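Local coordinates for putative hexose oxidase (Nonomuraea sp. ATCC 39727, PDB 5AWV), which probably oxidises a sugar carried by glycopeptide antibiotics such as teicoplanin, using a covalently bound FAD, at residues T366-L371 / K425-T430. Sequence-based numbering, arbitrary orientation.
With N1L (2-amino-2-deoxy-beta-D-glucopyranuronic acid), chain B.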
loop_
_atom_site.group_PDB
_atom_site.type_symbol
_atom_site.label_atom_id
_atom_site.label_comp_id
_atom_site.label_asym_id
_atom_site.label_seq_id
_atom_site.Cartn_x
_atom_site.Cartn_y
_atom_site.Cartn_z
ATOM N N THR A 366 -3.911 5.922 12.674
ATOM C CA THR A 366 -3.767 6.999 11.790
ATOM C C THR A 366 -5.149 7.347 11.264
ATOM O O THR A 366 -5.943 6.449 10.920
ATOM C CB THR A 366 -2.857 6.627 10.596
ATOM O OG1 THR A 366 -1.559 6.321 11.025
ATOM C CG2 THR A 366 -2.772 7.770 9.595
ATOM N N LYS A 367 -5.474 8.610 11.259
ATOM C CA LYS A 367 -6.709 9.148 10.709
ATOM C C LYS A 367 -6.292 10.043 9.575
ATOM O O LYS A 367 -5.143 10.527 9.570
ATOM C CB LYS A 367 -7.530 9.873 11.769
ATOM C CG LYS A 367 -7.795 9.012 12.979
ATOM C CD LYS A 367 -8.491 9.636 14.151
ATOM C CE LYS A 367 -9.838 10.174 13.792
ATOM N NZ LYS A 367 -10.862 9.110 13.569
ATOM N N ALA A 368 -7.150 10.305 8.615
ATOM C CA ALA A 368 -6.681 10.991 7.357
ATOM C C ALA A 368 -7.737 11.879 6.700
ATOM O O ALA A 368 -8.941 11.739 6.934
ATOM C CB ALA A 368 -6.265 9.883 6.351
ATOM N N GLY A 369 -7.258 12.818 5.902
ATOM C CA GLY A 369 -8.075 13.740 5.106
ATOM C C GLY A 369 -7.300 14.170 3.892
ATOM O O GLY A 369 -6.049 14.107 3.882
ATOM N N TYR A 370 -8.007 14.578 2.833
ATOM C CA TYR A 370 -7.435 15.259 1.723
ATOM C C TYR A 370 -7.634 16.770 1.891
ATOM O O TYR A 370 -8.701 17.198 2.301
ATOM C CB TYR A 370 -8.148 14.876 0.465
ATOM C CG TYR A 370 -7.710 13.598 -0.158
ATOM C CD1 TYR A 370 -6.591 13.587 -1.004
ATOM C CD2 TYR A 370 -8.469 12.439 -0.022
ATOM C CE1 TYR A 370 -6.202 12.422 -1.649
ATOM C CE2 TYR A 370 -8.071 11.256 -0.666
ATOM C CZ TYR A 370 -6.942 11.246 -1.480
ATOM O OH TYR A 370 -6.494 10.130 -2.130
ATOM N N LEU A 371 -6.666 17.549 1.459
ATOM C CA LEU A 371 -6.786 18.998 1.299
ATOM C C LEU A 371 -6.766 19.439 -0.136
ATOM O O LEU A 371 -5.804 19.150 -0.836
ATOM C CB LEU A 371 -5.639 19.697 2.055
ATOM C CG LEU A 371 -5.764 19.596 3.600
ATOM C CD1 LEU A 371 -4.500 20.077 4.249
ATOM C CD2 LEU A 371 -6.991 20.323 4.138
ATOM N N LYS A 425 -2.162 15.395 1.207
ATOM C CA LYS A 425 -2.865 14.462 1.985
ATOM C C LYS A 425 -2.461 14.804 3.410
ATOM O O LYS A 425 -1.274 15.111 3.690
ATOM C CB LYS A 425 -2.547 13.020 1.666
ATOM C CG LYS A 425 -2.782 12.600 0.165
ATOM C CD LYS A 425 -3.150 11.098 0.104
ATOM C CE LYS A 425 -3.133 10.660 -1.389
ATOM N NZ LYS A 425 -3.843 9.376 -1.551
ATOM N N VAL A 426 -3.391 14.726 4.303
ATOM C CA VAL A 426 -3.023 15.016 5.733
ATOM C C VAL A 426 -3.287 13.818 6.603
ATOM O O VAL A 426 -4.437 13.328 6.652
ATOM C CB VAL A 426 -3.625 16.378 6.239
ATOM C CG1 VAL A 426 -5.094 16.483 6.062
ATOM C CG2 VAL A 426 -3.370 16.565 7.769
ATOM N N ASN A 427 -2.295 13.419 7.394
ATOM C CA ASN A 427 -2.431 12.365 8.322
ATOM C C ASN A 427 -2.292 12.837 9.771
ATOM O O ASN A 427 -1.500 13.740 10.090
ATOM C CB ASN A 427 -1.411 11.244 8.057
ATOM C CG ASN A 427 -1.773 10.407 6.822
ATOM O OD1 ASN A 427 -2.831 10.574 6.246
ATOM N ND2 ASN A 427 -0.890 9.542 6.423
ATOM N N TYR A 428 -3.086 12.224 10.600
ATOM C CA TYR A 428 -3.181 12.450 12.057
ATOM C C TYR A 428 -2.867 11.153 12.732
ATOM O O TYR A 428 -3.654 10.194 12.695
ATOM C CB TYR A 428 -4.577 13.024 12.391
ATOM C CG TYR A 428 -5.022 14.235 11.561
ATOM C CD1 TYR A 428 -5.675 14.062 10.360
ATOM C CD2 TYR A 428 -4.786 15.559 11.970
ATOM C CE1 TYR A 428 -6.122 15.107 9.612
ATOM C CE2 TYR A 428 -5.225 16.618 11.207
ATOM C CZ TYR A 428 -5.890 16.390 10.028
ATOM O OH TYR A 428 -6.285 17.442 9.255
ATOM N N ILE A 429 -1.689 11.090 13.371
ATOM C CA ILE A 429 -1.010 9.869 13.757
ATOM C C ILE A 429 -0.725 9.794 15.238
ATOM O O ILE A 429 -0.344 10.782 15.824
ATOM C CB ILE A 429 0.336 9.742 13.054
ATOM C CG1 ILE A 429 0.150 9.801 11.535
ATOM C CG2 ILE A 429 1.042 8.398 13.334
ATOM C CD1 ILE A 429 1.403 10.184 10.817
ATOM N N THR A 430 -0.998 8.654 15.850
ATOM C CA THR A 430 -0.422 8.396 17.194
ATOM C C THR A 430 -0.020 6.950 17.270
ATOM O O THR A 430 -0.597 6.078 16.620
ATOM C CB THR A 430 -1.464 8.803 18.309
ATOM O OG1 THR A 430 -0.866 8.680 19.625
ATOM C CG2 THR A 430 -2.710 7.899 18.282
HETATM C C1 N1L B . 4.137 5.409 7.763
HETATM C C2 N1L B . 3.118 5.867 8.928
HETATM C C3 N1L B . 1.640 5.777 8.501
HETATM C C4 N1L B . 1.486 6.598 7.239
HETATM C C5 N1L B . 2.302 5.930 6.098
HETATM C C6 N1L B . 2.099 6.621 4.724
HETATM N N2 N1L B . 3.273 5.111 10.169
HETATM O O3 N1L B . 0.728 6.364 9.547
HETATM O O4 N1L B . 0.025 6.769 6.868
HETATM O O5 N1L B . 3.746 6.017 6.423
HETATM O O6B N1L B . 2.997 7.692 4.455
HETATM O O6A N1L B . 0.873 7.233 4.657
#
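Lys367 and Tyr428 pair through two backbone hydrogen bonds: Lys367 N to Tyr428 O at 2.8 Å (168° at the hydrogen) and Tyr428 N to Lys367 O at 2.9 Å. Gly369 and Val426 repeat the pattern, Val426 N reaching Gly369 O at 2.8 Å. With the axes at 164°, these antiparallel hydrogen-bonded pairs alternate with non-hydrogen-bonded ones, Thr366-Ile429, Ala368-Asn427 and Tyr370-Lys425.

On the face bearing those three pairs, Lys425 runs extended alongside the Tyr370 ring, its CE 3.5 Å from Tyr370 CE1, and Lys425 NZ donates to Tyr370 OH at 2.8 Å. Lys425 also makes cation-pi contacts with Tyr165, Tyr403 and Tyr470, the first and last FAD-binding. Thr366 and Asn427 line the aminoglucuronic acid pocket; a chi1 of -63° sets Thr366 OG1 on the sugar's side, 2.7 Å from its O3.

Leu371 CG meets Val426 CG1 at 4.0 Å in an apolar contact, and the Tyr428 ring presents its edge to Lys367 O.

Strand 363-371 is outermost in the chain's seven-stranded antiparallel sheet, and strand 424-432 separates it from strand 395-402. Tyr428 OH is hydrogen-bonded to Tyr453 OH, Lys367 NZ forms salt bridges with Asp475 and Asp477, and helix 438-452 packs on Tyr428 through Leu448 and Val452.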